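Local coordinates for tryptophan halogenase superfamily (Brevundimonas sp. BAL3, PDB 6FRL), which is a flavin-dependent halogenase that prefers bromination over chlorination, probably using reduced flavin, oxygen and halide as its relatives do, at residues D462-P466 with A467-M471; A134-L137 with G138-L141. One frame throughout, in Å; residues are numbered along the deposited sequence.

Interaction 1 (D462-P466 with A467-M471)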
loop_
_atom_site.group_PDB
_atom_site.type_symbol
_atom_site.label_atom_id
_atom_site.label_comp_id
_atom_site.label_asym_id
_atom_site.label_seq_id
_atom_site.Cartn_x
_atom_site.Cartn_y
_atom_site.Cartn_z
ATOM N N ASP B 462 21.150 -15.268 4.118
ATOM C CA ASP B 462 22.437 -15.581 4.783
ATOM C C ASP B 462 22.321 -15.110 6.222
ATOM O O ASP B 462 22.560 -15.896 7.139
ATOM C CB ASP B 462 23.673 -14.892 4.126
ATOM C CG ASP B 462 23.367 -14.252 2.732
ATOM O OD1 ASP B 462 22.852 -14.984 1.862
ATOM O OD2 ASP B 462 23.650 -13.032 2.530
ATOM N N HIS B 463 21.952 -13.838 6.405
ATOM C CA HIS B 463 21.622 -13.325 7.740
ATOM C C HIS B 463 20.196 -12.783 7.887
ATOM O O HIS B 463 19.668 -11.977 7.068
ATOM C CB HIS B 463 22.622 -12.325 8.340
ATOM C CG HIS B 463 22.797 -12.500 9.823
ATOM N ND1 HIS B 463 22.067 -11.798 10.761
ATOM C CD2 HIS B 463 23.603 -13.336 10.526
ATOM C CE1 HIS B 463 22.433 -12.176 11.976
ATOM N NE2 HIS B 463 23.356 -13.114 11.860
ATOM N N HIS B 464 19.559 -13.291 8.942
ATOM C CA HIS B 464 18.308 -12.748 9.529
ATOM C C HIS B 464 18.547 -11.389 10.262
ATOM O O HIS B 464 19.675 -10.897 10.347
ATOM C CB HIS B 464 17.653 -13.806 10.464
ATOM C CG HIS B 464 18.503 -14.228 11.630
ATOM N ND1 HIS B 464 19.163 -15.437 11.678
ATOM C CD2 HIS B 464 18.784 -13.600 12.797
ATOM C CE1 HIS B 464 19.827 -15.529 12.819
ATOM N NE2 HIS B 464 19.608 -14.431 13.520
ATOM N N ASP B 465 17.476 -10.801 10.790
ATOM C CA ASP B 465 17.487 -9.496 11.488
ATOM C C ASP B 465 18.228 -9.624 12.846
ATOM O O ASP B 465 17.805 -10.420 13.664
ATOM C CB ASP B 465 16.016 -9.063 11.678
ATOM C CG ASP B 465 15.850 -7.672 12.235
ATOM O OD1 ASP B 465 16.657 -7.207 13.063
ATOM O OD2 ASP B 465 14.852 -7.029 11.847
ATOM N N PRO B 466 19.308 -8.834 13.104
ATOM C CA PRO B 466 20.145 -9.069 14.320
ATOM C C PRO B 466 19.550 -8.665 15.671
ATOM O O PRO B 466 20.184 -8.912 16.693
ATOM C CB PRO B 466 21.402 -8.240 14.069
ATOM C CG PRO B 466 20.919 -7.129 13.211
ATOM C CD PRO B 466 19.779 -7.650 12.360
ATOM N N ALA B 467 18.370 -8.040 15.694
ATOM C CA ALA B 467 17.664 -7.789 16.970
ATOM C C ALA B 467 17.116 -9.097 17.569
ATOM O O ALA B 467 16.851 -9.189 18.770
ATOM C CB ALA B 467 16.554 -6.768 16.765
ATOM N N VAL B 468 16.976 -10.084 16.692
ATOM C CA VAL B 468 16.492 -11.421 17.003
ATOM C C VAL B 468 17.496 -12.246 17.791
ATOM O O VAL B 468 17.093 -13.037 18.615
ATOM C CB VAL B 468 16.114 -12.156 15.688
ATOM C CG1 VAL B 468 15.827 -13.626 15.896
ATOM C CG2 VAL B 468 14.906 -11.485 15.049
ATOM N N ASP B 469 18.797 -12.081 17.527
ATOM C CA ASP B 469 19.885 -12.781 18.281
ATOM C C ASP B 469 20.044 -12.322 19.744
ATOM O O ASP B 469 20.767 -12.951 20.496
ATOM C CB ASP B 469 21.217 -12.639 17.561
ATOM C CG ASP B 469 21.226 -13.330 16.199
ATOM O OD1 ASP B 469 20.791 -14.493 16.079
ATOM O OD2 ASP B 469 21.698 -12.704 15.230
ATOM N N ALA B 470 19.375 -11.234 20.136
ATOM C CA ALA B 470 19.170 -10.850 21.552
ATOM C C ALA B 470 18.392 -11.899 22.406
ATOM O O ALA B 470 18.499 -11.918 23.638
ATOM C CB ALA B 470 18.468 -9.487 21.631
ATOM N N MET B 471 17.595 -12.743 21.759
ATOM C CA MET B 471 16.757 -13.751 22.427
ATOM C C MET B 471 17.547 -15.032 22.772
ATOM O O MET B 471 18.459 -15.446 22.042
ATOM C CB MET B 471 15.549 -14.073 21.524
ATOM C CG MET B 471 14.353 -14.740 22.184
ATOM S SD MET B 471 12.773 -14.234 21.414
ATOM C CE MET B 471 11.910 -15.796 21.254
#
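A type I beta turn from D465 to V468, in the loop that leads from helix 447-456 to helix 473-492, is tied across by H464 and D469. The ring NE2 of H464 donates to D469 OD1 over 2.8 Å, and the acceptor lies in the ring plane; the carboxylate is turned 61° against the ring, and OD1 is met from above the carboxylate plane. D469 OD2 lies near the plane of the H463 ring, at its edge, 3.4 Å from CE1. The turn closes through V468 N to D465 O at 3.2 Å, with P466 suited to its second position by its fixed phi. D465 has its CG anti to the backbone N (chi1 -173°), which brings OD1 within 3.2 Å of A467 N for a nearly straight bond on the anti side of OD1, tilted out of the carboxylate plane. An aspartate suits position 469 because its carboxylate has further positive partners, K122 in the same chain and R10 of the second subunit. Helix 116-125 flanks the turn, with K122 and R125 against H464 and Y119 against V468, while P466 packs on F369 of the second subunit and M471 reaches helix 473-492.

Interaction 2 (A134-L137 with G138-L141)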
loop_
_atom_site.group_PDB
_atom_site.type_symbol
_atom_site.label_atom_id
_atom_site.label_comp_id
_atom_site.label_asym_id
_atom_site.label_seq_id
_atom_site.Cartn_x
_atom_site.Cartn_y
_atom_site.Cartn_z
ATOM N N ALA B 134 4.805 -25.806 9.663
ATOM C CA ALA B 134 4.253 -26.152 10.960
ATOM C C ALA B 134 3.718 -24.959 11.722
ATOM O O ALA B 134 3.046 -25.154 12.721
ATOM C CB ALA B 134 5.274 -26.870 11.811
ATOM N N TYR B 135 4.016 -23.745 11.280
ATOM C CA TYR B 135 3.526 -22.538 11.947
ATOM C C TYR B 135 2.420 -21.810 11.209
ATOM O O TYR B 135 2.116 -20.685 11.566
ATOM C CB TYR B 135 4.672 -21.575 12.221
ATOM C CG TYR B 135 5.787 -22.204 12.992
ATOM C CD1 TYR B 135 6.825 -22.849 12.331
ATOM C CD2 TYR B 135 5.825 -22.153 14.387
ATOM C CE1 TYR B 135 7.853 -23.456 13.027
ATOM C CE2 TYR B 135 6.866 -22.758 15.100
ATOM C CZ TYR B 135 7.875 -23.394 14.402
ATOM O OH TYR B 135 8.909 -23.973 15.079
ATOM N N SER B 136 1.823 -22.457 10.199
ATOM C CA SER B 136 0.626 -21.967 9.487
ATOM C C SER B 136 -0.543 -22.913 9.694
ATOM O O SER B 136 -0.495 -24.074 9.261
ATOM C CB SER B 136 0.883 -21.896 7.975
ATOM O OG SER B 136 -0.327 -21.644 7.254
ATOM N N LEU B 137 -1.601 -22.413 10.315
ATOM C CA LEU B 137 -2.808 -23.193 10.547
ATOM C C LEU B 137 -3.433 -23.598 9.227
ATOM O O LEU B 137 -3.860 -24.746 9.057
ATOM C CB LEU B 137 -3.792 -22.412 11.406
ATOM C CG LEU B 137 -5.192 -22.965 11.623
ATOM C CD1 LEU B 137 -5.124 -24.378 12.176
ATOM C CD2 LEU B 137 -5.976 -22.053 12.560
ATOM N N GLY B 138 -3.449 -22.670 8.276
ATOM C CA GLY B 138 -4.017 -22.944 6.953
ATOM C C GLY B 138 -3.378 -24.161 6.322
ATOM O O GLY B 138 -4.081 -25.111 5.893
ATOM N N ALA B 139 -2.044 -24.141 6.287
ATOM C CA ALA B 139 -1.247 -25.195 5.662
ATOM C C ALA B 139 -1.411 -26.519 6.369
ATOM O O ALA B 139 -1.569 -27.545 5.724
ATOM C CB ALA B 139 0.212 -24.806 5.645
ATOM N N ALA B 140 -1.367 -26.487 7.701
ATOM C CA ALA B 140 -1.582 -27.683 8.551
ATOM C C ALA B 140 -2.969 -28.299 8.324
ATOM O O ALA B 140 -3.092 -29.514 8.206
ATOM C CB ALA B 140 -1.378 -27.336 10.030
ATOM N N LEU B 141 -4.004 -27.456 8.268
ATOM C CA LEU B 141 -5.374 -27.921 7.949
ATOM C C LEU B 141 -5.422 -28.533 6.544
ATOM O O LEU B 141 -6.002 -29.582 6.371
ATOM C CB LEU B 141 -6.392 -26.777 8.071
ATOM C CG LEU B 141 -6.859 -26.252 9.431
ATOM C CD1 LEU B 141 -7.623 -24.937 9.299
ATOM C CD2 LEU B 141 -7.763 -27.239 10.100
#
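S136 sits at the N-cap of helix 137-143, and its hydroxyl oxygen accepts from A139 N over 3.2 Å in a nearly straight bond (169° at the hydrogen). With OG anti to the serine's own nitrogen (chi1 170°), the side chain reaches forward over the first turn, and its CB also touches the methyl of A139 at 3.8 Å. Serine suits the place because its short arm carries an acceptor to an amide that has no preceding helical carbonyl to meet. The carbonyl of the same residue receives A140 N at 3.0 Å, and L137 O receives L141 N at 2.8 Å, so the regular ladder begins at once.

The tightly packed part lies where L137 and L141 meet one turn apart: L137 CD1 rests 3.7 Å from L141 CG, the two side chains slanting across each other. Both are buried, and F161 from a neighbouring loop packs on each, while L490 of helix 473-492 also meets L137. G138 follows L137 in the first turn with no side chain beside S136 OG. The more open side is that of A140, which is partly exposed and brings only a methyl; that methyl touches S136 O and L137 O and still meets I487 and V491 of helix 473-492.

Replacing S136 by an alanine would probably leave A139 N without its capping acceptor and weaken the start of the helix. Polar and apolar contacts thus divide the work: the buried serine satisfies an amide at the helix start, where the helix dipole probably favours an oxygen acceptor, and the leucines give an apolar face, which meets F161 and, at L137, L490.

Both contacts are local, yet they differ in place and chemistry. Interaction 2 is buried within its own subunit, its centre about 21 Å from the centre of the chain, whereas interaction 1 has its centre about 35 Å from that point, is partly buried and borders the second subunit. Carboxylate and imidazole groups dominate the outer one, where D469 also has outside salt-bridge partners, K122 of its own chain and R10 of the second subunit; a serine cap and leucine packing dominate the inner one. They share two elements: helix 473-492 touches M471 of the first and L137 and A140 of the second, and helix 116-125 meets H464 as well as Y135. Their centres stand about 24 Å apart.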